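Local coordinates for secreted effector protein SopD (Salmonella typhimurium, PDB 5CPC), which contributes to bacterial replication in macrophages and acts with SopB in membrane fission and macropinosome formation during invasion of host cells, at residues L98-F110 with M113-I127. Numbering follows the deposited sequence.
Sequences LFTIKMDASQTQF and MVGDTVISQSNIKDI
With chi1 at -64°, F110 swings its ring away from its own carbonyl and over to the start of helix 124-127, where I124 holds CG1 anti to its backbone N (chi1 177°). At the end of that branch I124 CD1 arrives at the ring edge, near its plane, 3.6 Å from F110 CE2. I127 comes in obliquely, its CD1 3.6 Å from F110 CD2, and the methyl CE of M103 sits over the centre of one ring face. R144 and L148 of helix 141-160 also touch the F110 side chain, which is buried.

The backbone beside it is regular: F110 and S122 form a hydrogen-bonded pair, each N reaching the other's O at 3.0 Å. Two residues on, I124 N bonds T108 O, carrying the link past the strand and into the helix. These strands, 99-103, 109-114 and 117-123, make a three-stranded antiparallel meander of two successive hairpins. The type II' turn from V114 to T117 closes the second, and G115 N of that turn reaches across to L98 O.

At this far end F99 and V114 lie side by side, V114 CG2 3.6 Å from F99 CE2 and CG1 over one ring face toward the rim; Q88 of helix 76-90 touches the same phenylalanine. T100 and M113 pair by two backbone bonds. M113 bends at chi2 and chi3 to lie across K102, and its CE packs tightly on K102 CD at 3.5 Å. The lysine curls back too, giving a hydrogen bond from NZ to T100 OG1 (2.8 Å).

Back at the helix end, on the sheet face turned from F110, the Q109 amide lies alongside that of N123, with NE2 2.7 Å from N123 OD1 and the two planes 39° apart.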
# COMPACT_ATOMS: atom_id res chain seq x y z
N LEU A 98 -0.69 10.97 22.42
CA LEU A 98 -2.06 11.47 22.43
C LEU A 98 -2.69 11.64 21.02
O LEU A 98 -3.92 11.63 20.89
CB LEU A 98 -2.14 12.79 23.22
CG LEU A 98 -1.87 12.83 24.74
CD1 LEU A 98 -0.51 12.22 25.16
CD2 LEU A 98 -2.01 14.23 25.32
N PHE A 99 -1.83 11.78 19.99
CA PHE A 99 -2.26 11.86 18.61
C PHE A 99 -2.35 10.50 18.02
O PHE A 99 -1.32 9.84 17.82
CB PHE A 99 -1.28 12.66 17.72
CG PHE A 99 -1.16 14.11 18.09
CD1 PHE A 99 -0.48 14.50 19.24
CD2 PHE A 99 -1.72 15.10 17.27
CE1 PHE A 99 -0.39 15.82 19.57
CE2 PHE A 99 -1.61 16.44 17.61
CZ PHE A 99 -0.93 16.81 18.73
N THR A 100 -3.55 10.08 17.68
CA THR A 100 -3.68 8.73 17.15
C THR A 100 -4.76 8.78 16.08
O THR A 100 -5.56 9.72 16.04
CB THR A 100 -4.11 7.71 18.32
OG1 THR A 100 -5.55 7.78 18.51
CG2 THR A 100 -3.47 8.13 19.68
N ILE A 101 -4.82 7.73 15.28
CA ILE A 101 -5.89 7.53 14.34
C ILE A 101 -6.62 6.24 14.65
O ILE A 101 -6.02 5.15 14.66
CB ILE A 101 -5.31 7.41 12.86
CG1 ILE A 101 -4.51 8.68 12.49
CG2 ILE A 101 -6.42 7.15 11.90
CD1 ILE A 101 -3.88 8.65 11.04
N LYS A 102 -7.92 6.33 14.85
CA LYS A 102 -8.71 5.11 14.89
C LYS A 102 -9.79 5.13 13.83
O LYS A 102 -9.84 6.08 13.03
CB LYS A 102 -9.31 4.90 16.28
CG LYS A 102 -9.47 6.15 17.08
CD LYS A 102 -9.14 5.93 18.56
CE LYS A 102 -7.64 5.64 18.74
NZ LYS A 102 -7.13 6.14 20.06
N MET A 103 -10.60 4.06 13.80
CA MET A 103 -11.81 3.98 12.98
C MET A 103 -13.12 4.13 13.81
O MET A 103 -13.10 3.91 15.05
CB MET A 103 -11.81 2.69 12.17
CG MET A 103 -10.62 2.68 11.25
SD MET A 103 -10.70 1.63 9.84
CE MET A 103 -11.59 2.81 8.83
N ASP A 104 -14.23 4.54 13.17
CA ASP A 104 -15.57 4.47 13.84
C ASP A 104 -16.00 3.00 13.84
O ASP A 104 -15.40 2.17 13.11
CB ASP A 104 -16.61 5.25 13.06
CG ASP A 104 -16.87 4.61 11.72
OD1 ASP A 104 -15.90 4.25 10.99
OD2 ASP A 104 -18.05 4.40 11.41
N ALA A 105 -17.04 2.67 14.60
CA ALA A 105 -17.50 1.28 14.76
C ALA A 105 -17.65 0.59 13.41
O ALA A 105 -17.31 -0.58 13.29
CB ALA A 105 -18.80 1.21 15.59
N SER A 106 -18.10 1.31 12.38
CA SER A 106 -18.27 0.69 11.05
C SER A 106 -16.94 0.47 10.30
O SER A 106 -16.92 -0.12 9.22
CB SER A 106 -19.23 1.50 10.17
OG SER A 106 -18.67 2.75 9.80
N GLN A 107 -15.83 0.92 10.88
CA GLN A 107 -14.51 0.90 10.19
C GLN A 107 -14.63 1.38 8.73
O GLN A 107 -14.17 0.71 7.80
CB GLN A 107 -13.83 -0.48 10.27
CG GLN A 107 -13.93 -1.17 11.65
CD GLN A 107 -13.30 -2.61 11.67
OE1 GLN A 107 -13.04 -3.15 12.75
NE2 GLN A 107 -13.06 -3.21 10.48
N THR A 108 -15.28 2.52 8.53
CA THR A 108 -15.38 3.13 7.20
C THR A 108 -14.95 4.61 7.25
O THR A 108 -14.96 5.34 6.24
CB THR A 108 -16.82 3.00 6.62
OG1 THR A 108 -17.70 3.87 7.32
CG2 THR A 108 -17.33 1.55 6.74
N GLN A 109 -14.61 5.05 8.46
CA GLN A 109 -14.13 6.38 8.71
C GLN A 109 -12.90 6.26 9.58
O GLN A 109 -12.90 5.52 10.57
CB GLN A 109 -15.16 7.23 9.43
CG GLN A 109 -16.40 7.52 8.57
CD GLN A 109 -16.70 8.97 8.53
OE1 GLN A 109 -17.37 9.50 9.42
NE2 GLN A 109 -16.22 9.63 7.51
N PHE A 110 -11.84 6.93 9.17
CA PHE A 110 -10.66 7.12 10.02
C PHE A 110 -10.91 8.39 10.77
O PHE A 110 -11.39 9.36 10.19
CB PHE A 110 -9.35 7.18 9.22
CG PHE A 110 -9.03 5.90 8.51
CD1 PHE A 110 -8.45 4.81 9.19
CD2 PHE A 110 -9.34 5.76 7.17
CE1 PHE A 110 -8.16 3.60 8.53
CE2 PHE A 110 -9.04 4.56 6.47
CZ PHE A 110 -8.45 3.47 7.13
N MET A 113 -7.45 11.78 15.97
CA MET A 113 -7.71 11.99 17.42
C MET A 113 -6.53 12.60 18.09
O MET A 113 -5.41 12.07 18.00
CB MET A 113 -7.96 10.65 18.13
CG MET A 113 -8.90 9.76 17.42
SD MET A 113 -10.55 9.97 18.10
CE MET A 113 -10.45 8.96 19.59
N VAL A 114 -6.80 13.71 18.77
CA VAL A 114 -5.82 14.42 19.57
C VAL A 114 -6.31 14.23 21.01
O VAL A 114 -7.10 15.03 21.53
CB VAL A 114 -5.74 15.90 19.14
CG1 VAL A 114 -4.84 16.69 20.07
CG2 VAL A 114 -5.22 16.02 17.66
N GLY A 115 -5.89 13.13 21.63
CA GLY A 115 -6.45 12.73 22.91
C GLY A 115 -7.81 12.17 22.61
O GLY A 115 -7.96 11.25 21.80
N ASP A 116 -8.82 12.77 23.22
CA ASP A 116 -10.22 12.40 22.99
C ASP A 116 -10.96 13.25 21.92
O ASP A 116 -12.07 12.90 21.51
CB ASP A 116 -10.96 12.37 24.35
CG ASP A 116 -10.62 11.13 25.16
OD1 ASP A 116 -9.63 10.44 24.82
OD2 ASP A 116 -11.34 10.84 26.13
N THR A 117 -10.35 14.36 21.49
CA THR A 117 -10.94 15.25 20.46
C THR A 117 -10.74 14.69 19.02
O THR A 117 -9.60 14.38 18.61
CB THR A 117 -10.36 16.68 20.54
OG1 THR A 117 -10.33 17.12 21.90
CG2 THR A 117 -11.20 17.66 19.71
N VAL A 118 -11.85 14.52 18.29
CA VAL A 118 -11.80 14.13 16.87
C VAL A 118 -11.74 15.42 16.11
O VAL A 118 -12.71 16.17 16.02
CB VAL A 118 -13.01 13.29 16.37
CG1 VAL A 118 -13.46 12.30 17.44
CG2 VAL A 118 -14.16 14.17 15.94
N ILE A 119 -10.55 15.65 15.59
CA ILE A 119 -10.19 16.90 14.98
C ILE A 119 -10.67 16.91 13.52
O ILE A 119 -10.95 17.95 12.99
CB ILE A 119 -8.63 17.09 15.25
CG1 ILE A 119 -8.37 18.36 16.06
CG2 ILE A 119 -7.71 16.76 14.05
CD1 ILE A 119 -6.87 18.76 16.12
N SER A 120 -10.82 15.73 12.90
CA SER A 120 -11.19 15.60 11.48
C SER A 120 -11.43 14.12 11.19
O SER A 120 -10.99 13.26 11.98
CB SER A 120 -10.05 16.12 10.57
OG SER A 120 -10.46 16.28 9.23
N GLN A 121 -12.10 13.82 10.08
CA GLN A 121 -12.35 12.44 9.68
C GLN A 121 -12.17 12.27 8.18
O GLN A 121 -12.21 13.26 7.44
CB GLN A 121 -13.77 12.06 9.98
CG GLN A 121 -14.30 12.64 11.27
CD GLN A 121 -15.61 12.01 11.68
OE1 GLN A 121 -16.23 12.44 12.64
NE2 GLN A 121 -16.02 10.97 10.97
N SER A 122 -11.99 11.02 7.73
CA SER A 122 -12.07 10.75 6.30
C SER A 122 -12.70 9.41 5.98
O SER A 122 -12.37 8.41 6.63
CB SER A 122 -10.68 10.89 5.69
OG SER A 122 -10.32 12.28 5.69
N ASN A 123 -13.65 9.42 5.03
CA ASN A 123 -14.25 8.20 4.50
C ASN A 123 -13.10 7.49 3.79
O ASN A 123 -12.27 8.14 3.10
CB ASN A 123 -15.30 8.42 3.40
CG ASN A 123 -16.53 9.10 3.87
OD1 ASN A 123 -16.98 8.93 5.02
ND2 ASN A 123 -17.12 9.90 2.99
N ILE A 124 -13.08 6.18 3.93
CA ILE A 124 -12.07 5.35 3.27
C ILE A 124 -12.30 5.28 1.75
O ILE A 124 -11.37 5.15 0.97
CB ILE A 124 -12.04 3.92 3.90
CG1 ILE A 124 -11.03 3.03 3.16
CG2 ILE A 124 -13.46 3.31 3.94
CD1 ILE A 124 -10.21 2.11 4.05
N LYS A 125 -13.55 5.34 1.33
CA LYS A 125 -13.84 5.43 -0.08
C LYS A 125 -13.36 6.74 -0.73
O LYS A 125 -13.02 6.73 -1.89
CB LYS A 125 -15.30 5.21 -0.32
CG LYS A 125 -15.72 3.85 0.22
CD LYS A 125 -17.21 3.60 0.00
CE LYS A 125 -17.68 2.46 0.88
NZ LYS A 125 -19.04 2.12 0.46
N ASP A 126 -13.34 7.83 0.03
CA ASP A 126 -12.76 9.09 -0.43
C ASP A 126 -11.24 9.03 -0.45
O ASP A 126 -10.65 9.47 -1.43
CB ASP A 126 -13.27 10.30 0.38
CG ASP A 126 -14.78 10.56 0.19
OD1 ASP A 126 -15.36 10.00 -0.75
OD2 ASP A 126 -15.37 11.33 0.99
N ILE A 127 -10.61 8.46 0.58
CA ILE A 127 -9.15 8.23 0.59
C ILE A 127 -8.71 7.38 -0.59
O ILE A 127 -7.69 7.65 -1.19
CB ILE A 127 -8.68 7.48 1.86
CG1 ILE A 127 -8.40 8.44 2.99
CG2 ILE A 127 -7.36 6.71 1.58
CD1 ILE A 127 -8.40 7.80 4.34